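Local coordinates for ferripyochelin binding protein (Pyrococcus horikoshii, PDB 1V3W) that probably acts as a gamma-class carbonic anhydrase, using zinc held between the subunits of a trimer to interconvert carbon dioxide and bicarbonate, and also binds calcium, at residues G27-E32 / A41-D46; H82-H87 / V95-S100; V102-A107 / G118-P123; D129-L134 / V141-E146. One frame throughout, in Å; residues are numbered along the deposited sequence.

Contact 1 of 4, residues G27-E32 / A41-D46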
loop_
_atom_site.group_PDB
_atom_site.type_symbol
_atom_site.label_atom_id
_atom_site.label_comp_id
_atom_site.label_asym_id
_atom_site.label_seq_id
_atom_site.Cartn_x
_atom_site.Cartn_y
_atom_site.Cartn_z
ATOM N N GLY A 27 5.833 -5.222 -18.825
ATOM C CA GLY A 27 6.140 -6.522 -19.391
ATOM C C GLY A 27 5.081 -7.556 -19.707
ATOM O O GLY A 27 4.078 -7.275 -20.364
ATOM N N ASP A 28 5.337 -8.769 -19.229
ATOM C CA ASP A 28 4.475 -9.918 -19.467
ATOM C C ASP A 28 3.218 -9.892 -18.614
ATOM O O ASP A 28 3.117 -10.597 -17.608
ATOM C CB ASP A 28 5.265 -11.204 -19.207
ATOM C CG ASP A 28 4.592 -12.437 -19.784
ATOM O OD1 ASP A 28 5.163 -13.536 -19.633
ATOM O OD2 ASP A 28 3.505 -12.310 -20.387
ATOM N N VAL A 29 2.262 -9.078 -19.041
ATOM C CA VAL A 29 0.994 -8.933 -18.349
ATOM C C VAL A 29 -0.133 -9.067 -19.356
ATOM O O VAL A 29 -0.078 -8.484 -20.441
ATOM C CB VAL A 29 0.883 -7.552 -17.664
ATOM C CG1 VAL A 29 -0.477 -7.407 -16.992
ATOM C CG2 VAL A 29 1.998 -7.386 -16.649
ATOM N N VAL A 30 -1.144 -9.854 -19.005
ATOM C CA VAL A 30 -2.298 -10.043 -19.869
ATOM C C VAL A 30 -3.535 -9.561 -19.121
ATOM O O VAL A 30 -3.803 -10.008 -18.007
ATOM C CB VAL A 30 -2.500 -11.530 -20.243
ATOM C CG1 VAL A 30 -3.730 -11.675 -21.126
ATOM C CG2 VAL A 30 -1.264 -12.070 -20.952
ATOM N N LEU A 31 -4.272 -8.631 -19.720
ATOM C CA LEU A 31 -5.494 -8.113 -19.110
ATOM C C LEU A 31 -6.627 -8.418 -20.088
ATOM O O LEU A 31 -6.693 -7.828 -21.167
ATOM C CB LEU A 31 -5.368 -6.593 -18.888
ATOM C CG LEU A 31 -4.216 -6.111 -17.990
ATOM C CD1 LEU A 31 -4.216 -4.588 -17.902
ATOM C CD2 LEU A 31 -4.356 -6.724 -16.608
ATOM N N GLU A 32 -7.552 -9.298 -19.696
ATOM C CA GLU A 32 -8.658 -9.637 -20.585
ATOM C C GLU A 32 -9.752 -8.601 -20.637
ATOM O O GLU A 32 -9.673 -7.511 -20.053
ATOM C CB GLU A 32 -9.302 -10.982 -20.198
ATOM C CG GLU A 32 -8.940 -12.170 -21.114
ATOM C CD GLU A 32 -9.796 -12.293 -22.383
ATOM O OE1 GLU A 32 -10.400 -11.292 -22.824
ATOM O OE2 GLU A 32 -9.848 -13.407 -22.951
ATOM N N ALA A 41 -1.918 1.189 -8.858
ATOM C CA ALA A 41 -1.778 -0.261 -8.840
ATOM C C ALA A 41 -0.548 -0.579 -9.687
ATOM O O ALA A 41 -0.256 0.130 -10.651
ATOM C CB ALA A 41 -3.011 -0.921 -9.436
ATOM N N VAL A 42 0.173 -1.633 -9.326
ATOM C CA VAL A 42 1.366 -2.028 -10.064
ATOM C C VAL A 42 1.329 -3.503 -10.434
ATOM O O VAL A 42 1.204 -4.362 -9.564
ATOM C CB VAL A 42 2.661 -1.778 -9.239
ATOM C CG1 VAL A 42 3.883 -2.213 -10.043
ATOM C CG2 VAL A 42 2.769 -0.301 -8.863
ATOM N N LEU A 43 1.409 -3.785 -11.731
ATOM C CA LEU A 43 1.442 -5.158 -12.225
ATOM C C LEU A 43 2.803 -5.273 -12.905
ATOM O O LEU A 43 2.985 -4.838 -14.042
ATOM C CB LEU A 43 0.307 -5.426 -13.226
ATOM C CG LEU A 43 -1.105 -5.525 -12.636
ATOM C CD1 LEU A 43 -1.558 -4.158 -12.150
ATOM C CD2 LEU A 43 -2.065 -6.051 -13.686
ATOM N N ARG A 44 3.768 -5.840 -12.187
ATOM C CA ARG A 44 5.123 -5.967 -12.708
ATOM C C ARG A 44 5.410 -7.357 -13.266
ATOM O O ARG A 44 5.724 -8.286 -12.529
ATOM C CB ARG A 44 6.127 -5.592 -11.607
ATOM C CG ARG A 44 7.587 -5.563 -12.052
ATOM C CD ARG A 44 8.388 -4.486 -11.301
ATOM N NE ARG A 44 8.383 -4.661 -9.849
ATOM C CZ ARG A 44 9.242 -5.422 -9.174
ATOM N NH1 ARG A 44 10.192 -6.092 -9.814
ATOM N NH2 ARG A 44 9.156 -5.506 -7.853
ATOM N N GLY A 45 5.292 -7.487 -14.585
ATOM C CA GLY A 45 5.540 -8.763 -15.236
ATOM C C GLY A 45 6.960 -8.872 -15.756
ATOM O O GLY A 45 7.172 -9.073 -16.954
ATOM N N ASP A 46 7.935 -8.747 -14.858
ATOM C CA ASP A 46 9.341 -8.815 -15.251
ATOM C C ASP A 46 10.038 -10.148 -14.986
ATOM O O ASP A 46 11.214 -10.310 -15.317
ATOM C CB ASP A 46 10.133 -7.663 -14.612
ATOM C CG ASP A 46 10.016 -7.625 -13.096
ATOM O OD1 ASP A 46 9.383 -8.526 -12.506
ATOM O OD2 ASP A 46 10.568 -6.676 -12.493
#

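Contact 2 of 4, residues H82-H87 / V95-S100. With ZN (zinc ion), chain B; ZN (zinc ion), chain C; EDO (1,2-ethanediol), chain J.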
loop_
_atom_site.group_PDB
_atom_site.type_symbol
_atom_site.label_atom_id
_atom_site.label_comp_id
_atom_site.label_asym_id
_atom_site.label_seq_id
_atom_site.Cartn_x
_atom_site.Cartn_y
_atom_site.Cartn_z
ATOM N N HIS A 82 -8.263 -2.867 -2.551
ATOM C CA HIS A 82 -7.326 -1.776 -2.373
ATOM C C HIS A 82 -6.169 -2.187 -1.476
ATOM O O HIS A 82 -6.375 -2.810 -0.432
ATOM C CB HIS A 82 -8.004 -0.584 -1.681
ATOM C CG HIS A 82 -9.336 -0.209 -2.246
ATOM N ND1 HIS A 82 -9.480 0.626 -3.335
ATOM C CD2 HIS A 82 -10.590 -0.531 -1.852
ATOM C CE1 HIS A 82 -10.765 0.803 -3.583
ATOM N NE2 HIS A 82 -11.461 0.111 -2.698
ATOM N N ASN A 83 -4.958 -1.845 -1.891
ATOM C CA ASN A 83 -3.747 -2.127 -1.147
ATOM C C ASN A 83 -3.367 -3.564 -0.840
ATOM O O ASN A 83 -2.474 -3.824 -0.028
ATOM C CB ASN A 83 -3.751 -1.292 0.126
ATOM C CG ASN A 83 -3.588 0.158 -0.174
ATOM O OD1 ASN A 83 -4.470 0.780 -0.756
ATOM N ND2 ASN A 83 -2.432 0.703 0.170
ATOM N N ALA A 84 -4.031 -4.485 -1.524
ATOM C CA ALA A 84 -3.715 -5.891 -1.368
ATOM C C ALA A 84 -2.462 -6.185 -2.177
ATOM O O ALA A 84 -2.005 -5.356 -2.971
ATOM C CB ALA A 84 -4.878 -6.742 -1.850
ATOM N N MET A 85 -1.905 -7.371 -1.982
ATOM C CA MET A 85 -0.695 -7.751 -2.687
ATOM C C MET A 85 -0.764 -9.235 -3.036
ATOM O O MET A 85 -0.936 -10.077 -2.157
ATOM C CB MET A 85 0.514 -7.457 -1.793
ATOM C CG MET A 85 1.849 -7.315 -2.500
ATOM S SD MET A 85 2.525 -8.859 -3.110
ATOM C CE MET A 85 2.974 -8.380 -4.790
ATOM N N VAL A 86 -0.654 -9.544 -4.324
ATOM C CA VAL A 86 -0.691 -10.930 -4.785
ATOM C C VAL A 86 0.682 -11.264 -5.355
ATOM O O VAL A 86 1.154 -10.605 -6.284
ATOM C CB VAL A 86 -1.769 -11.132 -5.875
ATOM C CG1 VAL A 86 -1.777 -12.584 -6.336
ATOM C CG2 VAL A 86 -3.138 -10.737 -5.332
ATOM N N HIS A 87 1.320 -12.290 -4.801
ATOM C CA HIS A 87 2.654 -12.660 -5.248
ATOM C C HIS A 87 2.802 -14.119 -5.667
ATOM O O HIS A 87 2.763 -15.018 -4.829
ATOM C CB HIS A 87 3.664 -12.337 -4.143
ATOM C CG HIS A 87 5.053 -12.121 -4.649
ATOM N ND1 HIS A 87 5.839 -13.147 -5.125
ATOM C CD2 HIS A 87 5.775 -10.986 -4.811
ATOM C CE1 HIS A 87 6.985 -12.654 -5.561
ATOM N NE2 HIS A 87 6.971 -11.345 -5.383
ATOM N N VAL A 95 -13.523 -14.500 -6.782
ATOM C CA VAL A 95 -12.755 -14.405 -5.553
ATOM C C VAL A 95 -12.599 -12.958 -5.135
ATOM O O VAL A 95 -12.267 -12.102 -5.954
ATOM C CB VAL A 95 -11.340 -14.999 -5.725
ATOM C CG1 VAL A 95 -10.534 -14.823 -4.441
ATOM C CG2 VAL A 95 -11.436 -16.473 -6.095
ATOM N N ILE A 96 -12.863 -12.687 -3.862
ATOM C CA ILE A 96 -12.697 -11.349 -3.333
ATOM C C ILE A 96 -11.449 -11.367 -2.466
ATOM O O ILE A 96 -11.418 -12.015 -1.415
ATOM C CB ILE A 96 -13.903 -10.905 -2.471
ATOM C CG1 ILE A 96 -15.137 -10.744 -3.361
ATOM C CG2 ILE A 96 -13.589 -9.581 -1.765
ATOM C CD1 ILE A 96 -16.385 -10.325 -2.618
ATOM N N ILE A 97 -10.410 -10.683 -2.929
ATOM C CA ILE A 97 -9.164 -10.588 -2.184
ATOM C C ILE A 97 -9.315 -9.346 -1.316
ATOM O O ILE A 97 -9.370 -8.222 -1.821
ATOM C CB ILE A 97 -7.957 -10.448 -3.141
ATOM C CG1 ILE A 97 -7.808 -11.727 -3.971
ATOM C CG2 ILE A 97 -6.684 -10.172 -2.354
ATOM C CD1 ILE A 97 -7.565 -12.983 -3.150
ATOM N N GLY A 98 -9.405 -9.567 -0.009
ATOM C CA GLY A 98 -9.583 -8.476 0.930
ATOM C C GLY A 98 -8.625 -7.311 0.878
ATOM O O GLY A 98 -7.473 -7.428 0.458
ATOM N N ILE A 99 -9.126 -6.169 1.325
ATOM C CA ILE A 99 -8.342 -4.950 1.371
ATOM C C ILE A 99 -7.106 -5.179 2.227
ATOM O O ILE A 99 -7.180 -5.729 3.329
ATOM C CB ILE A 99 -9.180 -3.797 1.957
ATOM C CG1 ILE A 99 -10.294 -3.435 0.975
ATOM C CG2 ILE A 99 -8.297 -2.591 2.253
ATOM C CD1 ILE A 99 -11.337 -2.505 1.545
ATOM N N SER A 100 -5.967 -4.782 1.681
ATOM C CA SER A 100 -4.691 -4.904 2.360
ATOM C C SER A 100 -4.338 -6.332 2.763
ATOM O O SER A 100 -3.628 -6.540 3.739
ATOM C CB SER A 100 -4.678 -3.995 3.589
ATOM O OG SER A 100 -3.351 -3.631 3.928
HETATM ZN ZN ZN B . -13.619 0.165 -2.905
HETATM ZN ZN ZN C . 8.196 -9.764 -5.606
HETATM C C1 EDO J . -1.644 -7.937 5.936
HETATM O O1 EDO J . -1.911 -7.748 7.317
HETATM C C2 EDO J . -1.639 -6.713 4.979
HETATM O O2 EDO J . -2.412 -5.642 5.583
HETATM O O HOH W 1 9.914 -9.368 -5.127
HETATM O O HOH W 2 -13.911 -1.092 -4.197
#

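Contact 3 of 4, residues V102-A107 / G118-P123. With EDO (1,2-ethanediol), chain J.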
loop_
_atom_site.group_PDB
_atom_site.type_symbol
_atom_site.label_atom_id
_atom_site.label_comp_id
_atom_site.label_asym_id
_atom_site.label_seq_id
_atom_site.Cartn_x
_atom_site.Cartn_y
_atom_site.Cartn_z
ATOM N N VAL A 102 -2.742 -10.277 1.761
ATOM C CA VAL A 102 -1.551 -10.747 1.062
ATOM C C VAL A 102 -1.732 -12.203 0.653
ATOM O O VAL A 102 -2.167 -13.026 1.456
ATOM C CB VAL A 102 -0.295 -10.656 1.963
ATOM C CG1 VAL A 102 0.938 -11.104 1.191
ATOM C CG2 VAL A 102 -0.126 -9.235 2.484
ATOM N N ILE A 103 -1.412 -12.511 -0.599
ATOM C CA ILE A 103 -1.507 -13.875 -1.108
ATOM C C ILE A 103 -0.095 -14.217 -1.552
ATOM O O ILE A 103 0.441 -13.582 -2.457
ATOM C CB ILE A 103 -2.456 -13.969 -2.313
ATOM C CG1 ILE A 103 -3.792 -13.294 -1.981
ATOM C CG2 ILE A 103 -2.666 -15.431 -2.692
ATOM C CD1 ILE A 103 -4.509 -13.871 -0.776
ATOM N N LEU A 104 0.509 -15.213 -0.913
ATOM C CA LEU A 104 1.884 -15.571 -1.228
ATOM C C LEU A 104 2.097 -16.663 -2.277
ATOM O O LEU A 104 1.159 -17.332 -2.716
ATOM C CB LEU A 104 2.627 -15.897 0.072
ATOM C CG LEU A 104 2.645 -14.688 1.022
ATOM C CD1 LEU A 104 3.238 -15.067 2.369
ATOM C CD2 LEU A 104 3.440 -13.558 0.380
ATOM N N ASP A 105 3.358 -16.820 -2.666
ATOM C CA ASP A 105 3.785 -17.753 -3.701
ATOM C C ASP A 105 3.347 -19.201 -3.560
ATOM O O ASP A 105 3.481 -19.812 -2.501
ATOM C CB ASP A 105 5.306 -17.688 -3.825
ATOM C CG ASP A 105 5.807 -16.268 -3.998
ATOM O OD1 ASP A 105 5.956 -15.822 -5.155
ATOM O OD2 ASP A 105 6.033 -15.592 -2.972
ATOM N N GLY A 106 2.831 -19.744 -4.657
ATOM C CA GLY A 106 2.387 -21.124 -4.662
ATOM C C GLY A 106 0.992 -21.344 -4.117
ATOM O O GLY A 106 0.458 -22.449 -4.209
ATOM N N ALA A 107 0.396 -20.306 -3.541
ATOM C CA ALA A 107 -0.950 -20.441 -3.004
ATOM C C ALA A 107 -1.927 -20.698 -4.145
ATOM O O ALA A 107 -1.725 -20.224 -5.266
ATOM C CB ALA A 107 -1.347 -19.177 -2.250
ATOM N N GLY A 118 -6.721 -7.702 5.460
ATOM C CA GLY A 118 -5.529 -7.914 6.266
ATOM C C GLY A 118 -5.061 -9.346 6.448
ATOM O O GLY A 118 -4.049 -9.585 7.107
ATOM N N ALA A 119 -5.778 -10.309 5.880
ATOM C CA ALA A 119 -5.373 -11.703 6.021
ATOM C C ALA A 119 -4.152 -11.993 5.157
ATOM O O ALA A 119 -3.891 -11.291 4.181
ATOM C CB ALA A 119 -6.526 -12.630 5.633
ATOM N N VAL A 120 -3.401 -13.025 5.529
ATOM C CA VAL A 120 -2.219 -13.422 4.778
ATOM C C VAL A 120 -2.309 -14.902 4.446
ATOM O O VAL A 120 -2.305 -15.748 5.340
ATOM C CB VAL A 120 -0.914 -13.183 5.583
ATOM C CG1 VAL A 120 0.290 -13.712 4.796
ATOM C CG2 VAL A 120 -0.742 -11.701 5.873
ATOM N N VAL A 121 -2.416 -15.213 3.161
ATOM C CA VAL A 121 -2.469 -16.602 2.730
ATOM C C VAL A 121 -1.016 -17.035 2.524
ATOM O O VAL A 121 -0.330 -16.547 1.626
ATOM C CB VAL A 121 -3.268 -16.759 1.416
ATOM C CG1 VAL A 121 -3.229 -18.206 0.954
ATOM C CG2 VAL A 121 -4.712 -16.317 1.632
ATOM N N PRO A 122 -0.526 -17.952 3.372
ATOM C CA PRO A 122 0.844 -18.473 3.326
ATOM C C PRO A 122 1.241 -19.129 2.007
ATOM O O PRO A 122 0.391 -19.546 1.220
ATOM C CB PRO A 122 0.872 -19.476 4.480
ATOM C CG PRO A 122 -0.174 -18.962 5.418
ATOM C CD PRO A 122 -1.276 -18.570 4.478
ATOM N N PRO A 123 2.554 -19.232 1.753
ATOM C CA PRO A 123 3.044 -19.852 0.521
ATOM C C PRO A 123 2.513 -21.279 0.396
ATOM O O PRO A 123 2.422 -22.006 1.390
ATOM C CB PRO A 123 4.561 -19.825 0.703
ATOM C CG PRO A 123 4.777 -18.598 1.538
ATOM C CD PRO A 123 3.670 -18.710 2.560
HETATM C C1 EDO J . -1.644 -7.937 5.936
HETATM O O1 EDO J . -1.911 -7.748 7.317
HETATM C C2 EDO J . -1.639 -6.713 4.979
HETATM O O2 EDO J . -2.412 -5.642 5.583
#

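Contact 4 of 4, residues D129-L134 / V141-E146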
loop_
_atom_site.group_PDB
_atom_site.type_symbol
_atom_site.label_atom_id
_atom_site.label_comp_id
_atom_site.label_asym_id
_atom_site.label_seq_id
_atom_site.Cartn_x
_atom_site.Cartn_y
_atom_site.Cartn_z
ATOM N N ASP A 129 -12.917 -24.204 -2.512
ATOM C CA ASP A 129 -13.999 -23.359 -3.000
ATOM C C ASP A 129 -14.958 -23.020 -1.861
ATOM O O ASP A 129 -15.069 -23.768 -0.887
ATOM C CB ASP A 129 -14.812 -24.064 -4.097
ATOM C CG ASP A 129 -13.968 -24.523 -5.269
ATOM O OD1 ASP A 129 -12.888 -23.947 -5.511
ATOM O OD2 ASP A 129 -14.406 -25.462 -5.969
ATOM N N TYR A 130 -15.646 -21.889 -1.995
ATOM C CA TYR A 130 -16.639 -21.447 -1.019
ATOM C C TYR A 130 -16.114 -21.223 0.394
ATOM O O TYR A 130 -16.854 -21.360 1.367
ATOM C CB TYR A 130 -17.796 -22.451 -0.999
ATOM C CG TYR A 130 -18.465 -22.579 -2.346
ATOM C CD1 TYR A 130 -19.282 -21.561 -2.833
ATOM C CD2 TYR A 130 -18.231 -23.687 -3.164
ATOM C CE1 TYR A 130 -19.847 -21.634 -4.101
ATOM C CE2 TYR A 130 -18.791 -23.771 -4.438
ATOM C CZ TYR A 130 -19.597 -22.738 -4.897
ATOM O OH TYR A 130 -20.150 -22.796 -6.158
ATOM N N SER A 131 -14.843 -20.851 0.500
ATOM C CA SER A 131 -14.221 -20.616 1.799
ATOM C C SER A 131 -14.100 -19.146 2.178
ATOM O O SER A 131 -13.943 -18.276 1.316
ATOM C CB SER A 131 -12.805 -21.203 1.828
ATOM O OG SER A 131 -12.787 -22.590 1.551
ATOM N N LEU A 132 -14.187 -18.883 3.479
ATOM C CA LEU A 132 -13.985 -17.547 4.022
ATOM C C LEU A 132 -12.654 -17.724 4.741
ATOM O O LEU A 132 -12.519 -18.604 5.593
ATOM C CB LEU A 132 -15.057 -17.158 5.044
ATOM C CG LEU A 132 -14.688 -15.877 5.810
ATOM C CD1 LEU A 132 -14.568 -14.711 4.834
ATOM C CD2 LEU A 132 -15.729 -15.573 6.875
ATOM N N VAL A 133 -11.670 -16.910 4.383
ATOM C CA VAL A 133 -10.348 -17.002 4.986
ATOM C C VAL A 133 -10.031 -15.776 5.831
ATOM O O VAL A 133 -10.157 -14.641 5.369
ATOM C CB VAL A 133 -9.261 -17.157 3.900
ATOM C CG1 VAL A 133 -7.894 -17.327 4.547
ATOM C CG2 VAL A 133 -9.588 -18.348 3.008
ATOM N N LEU A 134 -9.624 -16.017 7.074
ATOM C CA LEU A 134 -9.277 -14.942 7.996
ATOM C C LEU A 134 -7.995 -15.271 8.746
ATOM O O LEU A 134 -7.633 -16.443 8.893
ATOM C CB LEU A 134 -10.387 -14.737 9.031
ATOM C CG LEU A 134 -11.807 -14.422 8.566
ATOM C CD1 LEU A 134 -12.705 -14.292 9.789
ATOM C CD2 LEU A 134 -11.823 -13.139 7.756
ATOM N N VAL A 141 -12.167 -20.310 7.981
ATOM C CA VAL A 141 -12.939 -20.311 9.218
ATOM C C VAL A 141 -14.348 -20.874 9.058
ATOM O O VAL A 141 -14.961 -21.315 10.032
ATOM C CB VAL A 141 -13.017 -18.891 9.806
ATOM C CG1 VAL A 141 -11.624 -18.426 10.208
ATOM C CG2 VAL A 141 -13.615 -17.938 8.785
ATOM N N ARG A 142 -14.853 -20.858 7.831
ATOM C CA ARG A 142 -16.188 -21.374 7.537
ATOM C C ARG A 142 -16.468 -21.240 6.048
ATOM O O ARG A 142 -15.674 -20.659 5.310
ATOM C CB ARG A 142 -17.257 -20.595 8.316
ATOM C CG ARG A 142 -17.416 -19.131 7.905
ATOM C CD ARG A 142 -18.627 -18.509 8.592
ATOM N NE ARG A 142 -18.742 -17.068 8.370
ATOM C CZ ARG A 142 -19.049 -16.502 7.207
ATOM N NH1 ARG A 142 -19.279 -17.248 6.135
ATOM N NH2 ARG A 142 -19.130 -15.180 7.117
ATOM N N GLN A 143 -17.595 -21.785 5.609
ATOM C CA GLN A 143 -17.977 -21.690 4.207
ATOM C C GLN A 143 -18.787 -20.407 4.021
ATOM O O GLN A 143 -19.353 -19.875 4.978
ATOM C CB GLN A 143 -18.816 -22.900 3.790
ATOM C CG GLN A 143 -18.095 -24.245 3.860
ATOM C CD GLN A 143 -16.804 -24.273 3.061
ATOM O OE1 GLN A 143 -15.746 -23.877 3.552
ATOM N NE2 GLN A 143 -16.888 -24.733 1.816
ATOM N N LEU A 144 -18.838 -19.907 2.793
ATOM C CA LEU A 144 -19.585 -18.689 2.512
ATOM C C LEU A 144 -21.088 -18.914 2.552
ATOM O O LEU A 144 -21.567 -20.031 2.347
ATOM C CB LEU A 144 -19.225 -18.137 1.130
ATOM C CG LEU A 144 -17.778 -17.754 0.826
ATOM C CD1 LEU A 144 -17.734 -17.093 -0.545
ATOM C CD2 LEU A 144 -17.242 -16.809 1.890
ATOM N N THR A 145 -21.824 -17.840 2.814
ATOM C CA THR A 145 -23.278 -17.892 2.842
ATOM C C THR A 145 -23.740 -17.590 1.421
ATOM O O THR A 145 -22.942 -17.168 0.584
ATOM C CB THR A 145 -23.863 -16.818 3.773
ATOM O OG1 THR A 145 -23.511 -15.519 3.281
ATOM C CG2 THR A 145 -23.327 -16.989 5.184
ATOM N N GLU A 146 -25.022 -17.802 1.145
ATOM C CA GLU A 146 -25.561 -17.538 -0.182
ATOM C C GLU A 146 -25.384 -16.070 -0.563
ATOM O O GLU A 146 -25.086 -15.750 -1.716
ATOM C CB GLU A 146 -27.044 -17.923 -0.232
ATOM C CG GLU A 146 -27.289 -19.426 -0.225
ATOM C CD GLU A 146 -28.762 -19.781 -0.144
ATOM O OE1 GLU A 146 -29.574 -19.118 -0.824
ATOM O OE2 GLU A 146 -29.107 -20.732 0.590
HETATM O O HOH W 3 -13.243 -24.841 2.792
#

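Contact 1 of 4, residues G27-E32 / A41-D46
This is a buried contact between successive coils of the left-handed parallel beta helix, the fold of gamma-class carbonic anhydrases. It joins a corner and strand 29-31 to strand 42-45, which lies on another face of the prism. The two short strands come no closer than 8.2 Å between axes. One backbone hydrogen bond links the segments at the corner, where Gly27 pairs in parallel fashion with Gly45. Asp28 N gives its hydrogen to Gly45 O at 2.9 Å. Both glycines suit this place: a CB on Gly27 would run into Gly45 O, and one on Gly45 would run into Asp28 O. The carboxylate of Asp28 turns elsewhere, to Gln49 and Lys9. Past the corner, along strand 29-31, the contact is apolar. Val29 meets Leu43 at about a right angle, with Val29 CG1 3.9 Å from Leu43 CD2. The other branch, CG2, stands beside the backbone N of Val29 (chi1 178° for CG1) and comes within 3.8 Å of Leu43 O. On the far side of strand 42-45, Arg44 NH1 reaches the syn lone pair of Asp46 OD2 at 2.8 Å. Arg44 NH2 goes on to Asp60 of the second subunit, and Asp46 OD1 bonds to His65, a zinc ligand. Inside the prism, Leu43 CD2 also touches Leu31 CD2 at 3.8 Å.

Contact 2 of 4, residues H82-H87 / V95-S100
His82 and Ile99 meet at a corner of the beta helix that also supplies a ligand to an intersubunit zinc site. His82 NE2 binds one zinc at 2.2 Å, together with His65 and His87 of the third subunit and a water; ND1 makes a weak hydrogen bond to Asp60. At the other end of its segment, His87 NE2 binds a second zinc at 2.0 Å, with His65 of its own chain and His82 of the second subunit. Ile99 lies alongside His82 and points the same way. Its CD1 comes to the ring edge, near the ring plane, 4.0 Å from His82 CD2. The isoleucine chain is extended (chi2 169°), which carries CD1 out to the imidazole, while CG2 rests on His82 O at 3.3 Å. An alanine in place of Ile99 would probably leave the CD2 edge of His82 without its apolar cover, though zinc would still hold the ring. The backbones join at the same corner. Ser100 N donates to His82 O at 2.9 Å. Ser100 CA makes a nearly straight CA-H...O contact with Asn83 O at 3.4 Å. Ala84 CB lies 3.5 Å from Gly98 O. Two stacked corners, each with a residue of positive phi (Asn83 and Ser100), are typical of the left-handed beta helix. The three histidines drawn from two subunits are typical of the gamma-class carbonic anhydrase zinc site.

Contact 3 of 4, residues V102-A107 / G118-P123
Ile103 and Val121 lie side by side and point the same way on one face of a parallel sheet. Ile103 CD1 presses on Val121 CG2 at 3.4 Å, a close fit for two methyl carbons. CG1 of the isoleucine stands beside the backbone N (chi1 -50°) and the chain then bends at chi2 (-58°), which brings CD1 toward the valine. Val121 turns its other branch, CG1, to Ala107 CB at 3.8 Å. Val102 and Val120 share the opposite face, where Val102 CB is 4.1 Å from Val120 CG2. Farther along, Leu104 runs beside the ring of Pro123, with Leu104 CD1 3.7 Å from Pro123 CD. Three backbone bonds hold the register. Val102 N donates to Ala119 O at 2.9 Å, Val121 N to Val102 O, and Leu104 N to Val121 O. A type II turn from Leu104 to Ala107 follows, with Gly106 at a positive phi. In this turn Asp105 OD1 bonds His87 ND1, so it sits as a second-shell partner of a zinc ligand, and it also bonds Ser67. Strand 102-103 lies between strands 85-87 and 120-121 in the sheet, and Val102 and Leu104 pack on Ser100 and Ile99 of the second subunit.

Contact 4 of 4, residues D129-L134 / V141-E146
Over one face of the Arg142 guanidinium lies Leu132 CD2, 3.3 Å above the plane and shifted toward its NH2 side. Leu144 CA sits at the guanidinium edge. Also in that plane, Arg142 NH1 donates to Gln143 O at 2.9 Å, though it stands above the plane of the carbonyl. NH2 pairs with Glu148, so the group is held from more than one side. The arginine chain leaves the backbone between N and the carbonyl carbon (chi1 66°) and then runs extended, which lays it across Leu132. The Gln143 amide is gripped more loosely. Its NE2 makes a weak bond to Asp129 O at 3.4 Å, and a water donates to both OE1 and Ser131 OG, which also bonds Pro128 O. The Tyr130 ring meets His112 with the two planes nearly parallel. On the backbone, Leu144 N donates to Tyr130 O at 2.8 Å, 40° above the carbonyl plane. Leu132 N bonds Arg142 O, and Val141 N bonds Leu132 O at 3.0 Å. Thr145 is the N-cap of helix 146-169. Leu144 CD2 rests on Leu132 CB at 3.9 Å, and its side chain also touches Ile114, Ile149 and Thr152. A glycine replacing Leu144 would probably open a gap between the hairpin and that helix. The arrangement is that of an antiparallel beta hairpin closing the last coil of a left-handed beta helix and leading into the C-terminal helix.

The four contacts follow one another along the chain; none nests in or crosses another. Contact 1 closes first, tying two early coils of the beta helix. Contact 2 closes a later turn, its centre 16 Å from that of contact 1. Contact 3 comes next and adjoins contact 2: strand 85-87 lies beside strand 102-103, and His87 N and Ile103 O lie 2.8 Å apart, a probable hydrogen bond. Contacts 1, 2 and 3 all reach one parallel sheet and touch the second subunit. Contact 4 closes the last loop, 29 Å from contact 1 between centres, and meets contact 3 lightly through Ala119 and Val133. It ties the end of the helical prism to the C-terminal helix 146-169.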